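Local structure of uncharacterized CBS domain-containing proteins (Corynebacterium glutamicum, 2P3H) at residues Asp64-Pro67 and Glu68-Leu71; Pro21-Glu24 and Val25-Ile29. The protein is of unknown function but probably acts in membrane transport and may bind flavin adenine dinucleotide, this chain being its CorC_HlyC (transporter-associated) domain. All blocks are in the same frame, centred on the assembly; numbering follows the deposited sequence. Where two conformers were deposited one is given.

Interaction 1: residues Asp64-Pro67 and Glu68-Leu71; sequences DFEP and EDYL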
ATOM      1  N   ASP A  64      -4.386   4.889  -7.710  1.00 30.66           N
ATOM      2  CA  ASP A  64      -4.882   5.248  -9.029  1.00 30.10           C
ATOM      3  C   ASP A  64      -6.192   5.998  -8.893  1.00 30.24           C
ATOM      4  O   ASP A  64      -7.041   5.647  -8.060  1.00 30.25           O
ATOM      5  CB  ASP A  64      -5.145   3.993  -9.871  1.00 29.84           C
ATOM      6  CG  ASP A  64      -3.867   3.346 -10.391  1.00 31.90           C
ATOM      7  OD1 ASP A  64      -2.733   3.823 -10.090  1.00 31.60           O
ATOM      8  OD2 ASP A  64      -4.013   2.358 -11.125  1.00 30.90           O
ATOM      9  N   PHE A  65      -6.356   6.994  -9.745  1.00 29.41           N
ATOM     10  CA  PHE A  65      -7.643   7.653  -9.926  1.00 29.38           C
ATOM     11  C   PHE A  65      -8.602   6.672 -10.599  1.00 29.74           C
ATOM     12  O   PHE A  65      -8.176   5.727 -11.249  1.00 28.14           O
ATOM     13  CB  PHE A  65      -7.469   8.875 -10.811  1.00 30.64           C
ATOM     14  CG  PHE A  65      -6.707  10.003 -10.164  1.00 31.33           C
ATOM     15  CD1 PHE A  65      -7.229  10.667  -9.042  1.00 32.57           C
ATOM     16  CD2 PHE A  65      -5.496  10.429 -10.710  1.00 32.10           C
ATOM     17  CE1 PHE A  65      -6.521  11.727  -8.449  1.00 33.52           C
ATOM     18  CE2 PHE A  65      -4.780  11.485 -10.132  1.00 34.01           C
ATOM     19  CZ  PHE A  65      -5.308  12.135  -8.994  1.00 32.68           C
ATOM     20  N   GLU A  66      -9.892   6.912 -10.403  1.00 29.55           N
ATOM     21  CA  GLU A  66     -10.938   6.354 -11.239  1.00 29.59           C
ATOM     22  C   GLU A  66     -11.367   7.435 -12.227  1.00 28.30           C
ATOM     23  O   GLU A  66     -11.149   8.647 -11.984  1.00 27.42           O
ATOM     24  CB  GLU A  66     -12.143   5.936 -10.386  1.00 30.60           C
ATOM     25  CG  GLU A  66     -11.831   4.997  -9.236  1.00 35.61           C
ATOM     26  CD  GLU A  66     -11.529   3.588  -9.679  1.00 42.12           C
ATOM     27  OE1 GLU A  66     -11.970   3.177 -10.784  1.00 43.68           O
ATOM     28  OE2 GLU A  66     -10.826   2.883  -8.920  1.00 47.64           O
ATOM     29  N   PRO A  67     -11.974   7.028 -13.348  1.00 27.03           N
ATOM     30  CA  PRO A  67     -12.400   8.002 -14.337  1.00 26.56           C
ATOM     31  C   PRO A  67     -13.288   9.129 -13.752  1.00 27.74           C
ATOM     32  O   PRO A  67     -13.092  10.306 -14.092  1.00 27.00           O
ATOM     33  CB  PRO A  67     -13.151   7.136 -15.372  1.00 26.50           C
ATOM     34  CG  PRO A  67     -12.411   5.818 -15.288  1.00 26.34           C
ATOM     35  CD  PRO A  67     -12.213   5.644 -13.808  1.00 26.08           C
ATOM     36  N   GLU A  68     -14.201   8.774 -12.845  1.00 28.53           N
ATOM     37  CA  GLU A  68     -15.141   9.755 -12.298  0.50 29.85           C
ATOM     38  C   GLU A  68     -14.430  10.799 -11.422  1.00 29.40           C
ATOM     39  O   GLU A  68     -14.986  11.851 -11.135  1.00 29.69           O
ATOM     40  CB  GLU A  68     -16.298   9.061 -11.560  0.50 30.59           C
ATOM     41  CG  GLU A  68     -15.885   8.251 -10.323  0.50 33.07           C
ATOM     42  CD  GLU A  68     -15.881   9.075  -9.048  0.50 37.36           C
ATOM     43  OE1 GLU A  68     -16.660  10.050  -8.957  0.50 40.76           O
ATOM     44  OE2 GLU A  68     -15.101   8.747  -8.134  0.50 41.00           O
ATOM     45  N   ASP A  69     -13.190  10.514 -11.029  1.00 28.88           N
ATOM     46  CA  ASP A  69     -12.402  11.497 -10.272  1.00 29.35           C
ATOM     47  C   ASP A  69     -12.092  12.725 -11.118  1.00 29.25           C
ATOM     48  O   ASP A  69     -11.808  13.803 -10.577  1.00 29.47           O
ATOM     49  CB  ASP A  69     -11.109  10.898  -9.728  1.00 28.25           C
ATOM     50  CG  ASP A  69     -11.359   9.840  -8.655  1.00 31.41           C
ATOM     51  OD1 ASP A  69     -12.378   9.938  -7.939  1.00 34.91           O
ATOM     52  OD2 ASP A  69     -10.535   8.915  -8.526  1.00 30.47           O
ATOM     53  N   TYR A  70     -12.141  12.568 -12.439  1.00 29.20           N
ATOM     54  CA  TYR A  70     -11.875  13.666 -13.362  1.00 29.19           C
ATOM     55  C   TYR A  70     -13.154  14.352 -13.859  1.00 29.99           C
ATOM     56  O   TYR A  70     -13.087  15.248 -14.687  1.00 29.49           O
ATOM     57  CB  TYR A  70     -11.093  13.158 -14.570  1.00 29.90           C
ATOM     58  CG  TYR A  70      -9.625  12.929 -14.308  1.00 29.16           C
ATOM     59  CD1 TYR A  70      -9.174  11.751 -13.714  1.00 28.99           C
ATOM     60  CD2 TYR A  70      -8.685  13.907 -14.667  1.00 30.72           C
ATOM     61  CE1 TYR A  70      -7.791  11.542 -13.474  1.00 29.82           C
ATOM     62  CE2 TYR A  70      -7.322  13.710 -14.439  1.00 30.69           C
ATOM     63  CZ  TYR A  70      -6.883  12.538 -13.851  1.00 31.47           C
ATOM     64  OH  TYR A  70      -5.525  12.365 -13.630  1.00 32.84           O
ATOM     65  N   LEU A  71     -14.306  13.894 -13.377  1.00 31.28           N
ATOM     66  CA  LEU A  71     -15.598  14.424 -13.798  1.00 32.93           C
ATOM     67  C   LEU A  71     -15.754  15.788 -13.116  1.00 34.39           C
ATOM     68  O   LEU A  71     -15.773  15.871 -11.878  1.00 35.30           O
ATOM     69  CB  LEU A  71     -16.717  13.432 -13.417  1.00 31.86           C
ATOM     70  CG  LEU A  71     -18.165  13.667 -13.854  1.00 32.73           C
ATOM     71  CD1 LEU A  71     -18.304  13.441 -15.342  1.00 32.08           C
ATOM     72  CD2 LEU A  71     -19.109  12.741 -13.073  1.00 33.62           C
TER

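Interaction 2: residues Pro21-Glu24 and Val25-Ile29; sequences PLDE and VERAI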
ATOM      1  N   PRO A  21      -1.091 -10.461  -1.300  1.00 32.99           N
ATOM      2  CA  PRO A  21      -1.223 -10.210  -2.736  1.00 32.98           C
ATOM      3  C   PRO A  21      -1.784  -8.826  -2.992  1.00 32.88           C
ATOM      4  O   PRO A  21      -2.679  -8.372  -2.260  1.00 32.91           O
ATOM      5  CB  PRO A  21      -2.213 -11.290  -3.174  1.00 32.62           C
ATOM      6  CG  PRO A  21      -1.963 -12.447  -2.159  1.00 33.78           C
ATOM      7  CD  PRO A  21      -1.837 -11.679  -0.885  1.00 33.25           C
ATOM      8  N   LEU A  22      -1.259  -8.143  -4.004  1.00 33.22           N
ATOM      9  CA  LEU A  22      -1.718  -6.797  -4.299  1.00 34.48           C
ATOM     10  C   LEU A  22      -3.194  -6.705  -4.638  1.00 34.36           C
ATOM     11  O   LEU A  22      -3.856  -5.754  -4.227  1.00 34.70           O
ATOM     12  CB  LEU A  22      -0.881  -6.169  -5.426  1.00 34.15           C
ATOM     13  CG  LEU A  22       0.487  -5.741  -4.903  1.00 36.82           C
ATOM     14  CD1 LEU A  22       1.416  -5.396  -6.053  1.00 37.17           C
ATOM     15  CD2 LEU A  22       0.377  -4.559  -3.918  1.00 38.33           C
ATOM     16  N   ASP A  23      -3.735  -7.672  -5.377  1.00 34.72           N
ATOM     17  CA  ASP A  23      -5.185  -7.571  -5.651  1.00 35.14           C
ATOM     18  C   ASP A  23      -6.036  -7.521  -4.377  1.00 34.30           C
ATOM     19  O   ASP A  23      -7.058  -6.847  -4.352  1.00 33.76           O
ATOM     20  CB  ASP A  23      -5.681  -8.617  -6.677  1.00 35.82           C
ATOM     21  CG  ASP A  23      -5.502 -10.051  -6.218  1.00 39.14           C
ATOM     22  OD1 ASP A  23      -4.759 -10.336  -5.250  1.00 41.82           O
ATOM     23  OD2 ASP A  23      -6.124 -10.923  -6.861  1.00 43.62           O
ATOM     24  N   GLU A  24      -5.592  -8.261  -3.359  0.50 34.44           N
ATOM     25  CA  GLU A  24      -6.219  -8.345  -2.043  0.50 34.44           C
ATOM     26  C   GLU A  24      -6.176  -6.994  -1.319  0.50 34.08           C
ATOM     27  O   GLU A  24      -7.187  -6.529  -0.782  0.50 34.03           O
ATOM     28  CB  GLU A  24      -5.481  -9.418  -1.228  0.50 35.28           C
ATOM     29  CG  GLU A  24      -6.280 -10.089  -0.131  0.50 37.31           C
ATOM     30  CD  GLU A  24      -5.777 -11.498   0.170  0.50 39.71           C
ATOM     31  OE1 GLU A  24      -5.865 -12.377  -0.723  0.50 41.65           O
ATOM     32  OE2 GLU A  24      -5.297 -11.728   1.306  0.50 39.80           O
ATOM     33  N   VAL A  25      -5.002  -6.372  -1.320  1.00 33.10           N
ATOM     34  CA  VAL A  25      -4.821  -5.022  -0.754  1.00 32.36           C
ATOM     35  C   VAL A  25      -5.746  -4.027  -1.476  1.00 32.24           C
ATOM     36  O   VAL A  25      -6.393  -3.191  -0.839  1.00 32.36           O
ATOM     37  CB  VAL A  25      -3.346  -4.540  -0.852  1.00 32.50           C
ATOM     38  CG1 VAL A  25      -3.214  -3.107  -0.310  1.00 31.48           C
ATOM     39  CG2 VAL A  25      -2.410  -5.491  -0.066  1.00 32.13           C
ATOM     40  N   GLU A  26      -5.748  -4.061  -2.809  1.00 32.07           N
ATOM     41  CA  GLU A  26      -6.621  -3.168  -3.577  1.00 32.00           C
ATOM     42  C   GLU A  26      -8.104  -3.318  -3.207  1.00 32.72           C
ATOM     43  O   GLU A  26      -8.814  -2.325  -3.045  1.00 31.86           O
ATOM     44  CB  GLU A  26      -6.402  -3.375  -5.080  1.00 32.99           C
ATOM     45  CG  GLU A  26      -5.002  -3.002  -5.532  1.00 32.92           C
ATOM     46  CD  GLU A  26      -4.778  -3.305  -7.001  1.00 35.29           C
ATOM     47  OE1 GLU A  26      -5.496  -4.167  -7.566  1.00 37.29           O
ATOM     48  OE2 GLU A  26      -3.887  -2.669  -7.598  1.00 35.53           O
ATOM     49  N   ARG A  27      -8.571  -4.562  -3.060  1.00 33.20           N
ATOM     50  CA  ARG A  27      -9.954  -4.830  -2.670  1.00 35.02           C
ATOM     51  C   ARG A  27     -10.239  -4.217  -1.288  1.00 34.28           C
ATOM     52  O   ARG A  27     -11.307  -3.613  -1.062  1.00 35.21           O
ATOM     53  CB  ARG A  27     -10.196  -6.359  -2.663  1.00 34.57           C
ATOM     54  CG  ARG A  27     -11.581  -6.823  -3.064  1.00 39.44           C
ATOM     55  CD  ARG A  27     -11.569  -8.206  -3.851  1.00 38.66           C
ATOM     56  NE  ARG A  27     -10.616  -9.229  -3.339  1.00 45.96           N
ATOM     57  CZ  ARG A  27      -9.619  -9.809  -4.035  1.00 43.66           C
ATOM     58  NH1 ARG A  27      -9.373  -9.505  -5.299  1.00 46.07           N
ATOM     59  NH2 ARG A  27      -8.847 -10.701  -3.458  1.00 43.30           N
ATOM     60  N   ALA A  28      -9.282  -4.348  -0.370  1.00 33.02           N
ATOM     61  CA  ALA A  28      -9.445  -3.851   1.006  1.00 32.78           C
ATOM     62  C   ALA A  28      -9.518  -2.338   1.068  1.00 32.62           C
ATOM     63  O   ALA A  28     -10.388  -1.778   1.728  1.00 33.20           O
ATOM     64  CB  ALA A  28      -8.300  -4.348   1.908  1.00 32.97           C
ATOM     65  N   ILE A  29      -8.613  -1.674   0.363  1.00 32.08           N
ATOM     66  CA  ILE A  29      -8.509  -0.225   0.489  1.00 33.37           C
ATOM     67  C   ILE A  29      -9.445   0.522  -0.473  1.00 33.82           C
ATOM     68  O   ILE A  29      -9.672   1.733  -0.301  1.00 34.36           O
ATOM     69  CB  ILE A  29      -7.061   0.250   0.335  1.00 32.75           C
ATOM     70  CG1 ILE A  29      -6.593   0.144  -1.122  1.00 33.56           C
ATOM     71  CG2 ILE A  29      -6.124  -0.581   1.275  1.00 34.69           C
ATOM     72  CD1 ILE A  29      -5.128   0.548  -1.307  1.00 33.48           C
TER

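Interaction 1: residues Asp64-Pro67 and Glu68-Leu71
E66 leads into a short 3-10 turn that begins at P67, in which the D69 N–H bonds to E66 O at 2.9 Å and the Y70 N–H to P67 O at 3.0 Å, two successive bonds across three residues. The side chain of D69 folds back over this turn: its OD2 accepts the N–H of E66 at 2.8 Å with an N–H···O angle of 166°, the donor standing above the carboxylate plane. E66 and D69 are therefore joined by a reciprocal pair, backbone amide to backbone carbonyl in one direction and backbone amide to carboxylate in the other, which should hold the turn's entry in place. With CG of D69 anti to its own carbonyl carbon (chi1 -67°), OD2 also lies at the edge of the F65 ring, 3.8 Å from CD1. The F65 and Y70 side chains cross at about a right angle as a T-shaped pair, the edge of tyrosine toward the face of phenylalanine, ring centres 5.3 Å apart and planes at 77°. Both aromatics also touch P76, further along the same loop. Across the pair, Y70 CE1 lies 3.8 Å from F65 CD2, and the phenol oxygen OH comes to 3.5 Å from that same carbon.

Interaction 2: residues Pro21-Glu24 and Val25-Ile29
Helix 22-29, the first helix of the domain, follows P21 in the N-cap position, and P21 O receives the V25 N–H at 3.2 Å. The i to i+4 pattern continues as E26 N bonds to L22 O at 2.9 Å, then R27 N to D23 O at 3.0 Å and A28 N to E24 O at 3.1 Å. Outside this backbone frame, the D23 and R27 side chains run alongside each other. NH1 of R27 is 3.9 Å from D23 OD2, a long salt bridge; the carboxylate and guanidinium planes are 77° apart, with OD2 at the guanidinium edge. Bends at chi2 and chi3 (146° and 40°) turn the arginine chain back along the helix and bring one guanidinium face, near its rim, against D23 O. E26 runs out extended, its CG 3.3 Å from L22 O, and its OE2 accepts a hydrogen bond from the backbone N of L33. Elsewhere on the helix, V25 packs on I16 and A28 on W14, both of strand 13-17, while L22 reaches I41 and L44 of helix 41-49. Charged D23 and R27 outward, with aliphatic V25 inward, are the pattern of an amphipathic helix laid on a beta sheet.

Overall arrangement
From the N terminus, strands 6-10 and 13-17 lead into helix 22-29, where interaction 2 runs the length of the helix from its N-cap. The chain then passes through helix 41-49 to edge strand 58-62, and interaction 1 follows in the loop between that strand and strand 80-89. The two contacts are local and in series, neither nesting nor crossing; the centres of interactions 1 and 2 lie 19 Å apart, and the two do not touch. Interaction 2 belongs to the helical layer against the five-stranded antiparallel sheet, whereas interaction 1 shapes an excursion at the periphery. A backbone hydrogen bond between D64 and E32 links the start of that excursion to the segment following helix 22-29.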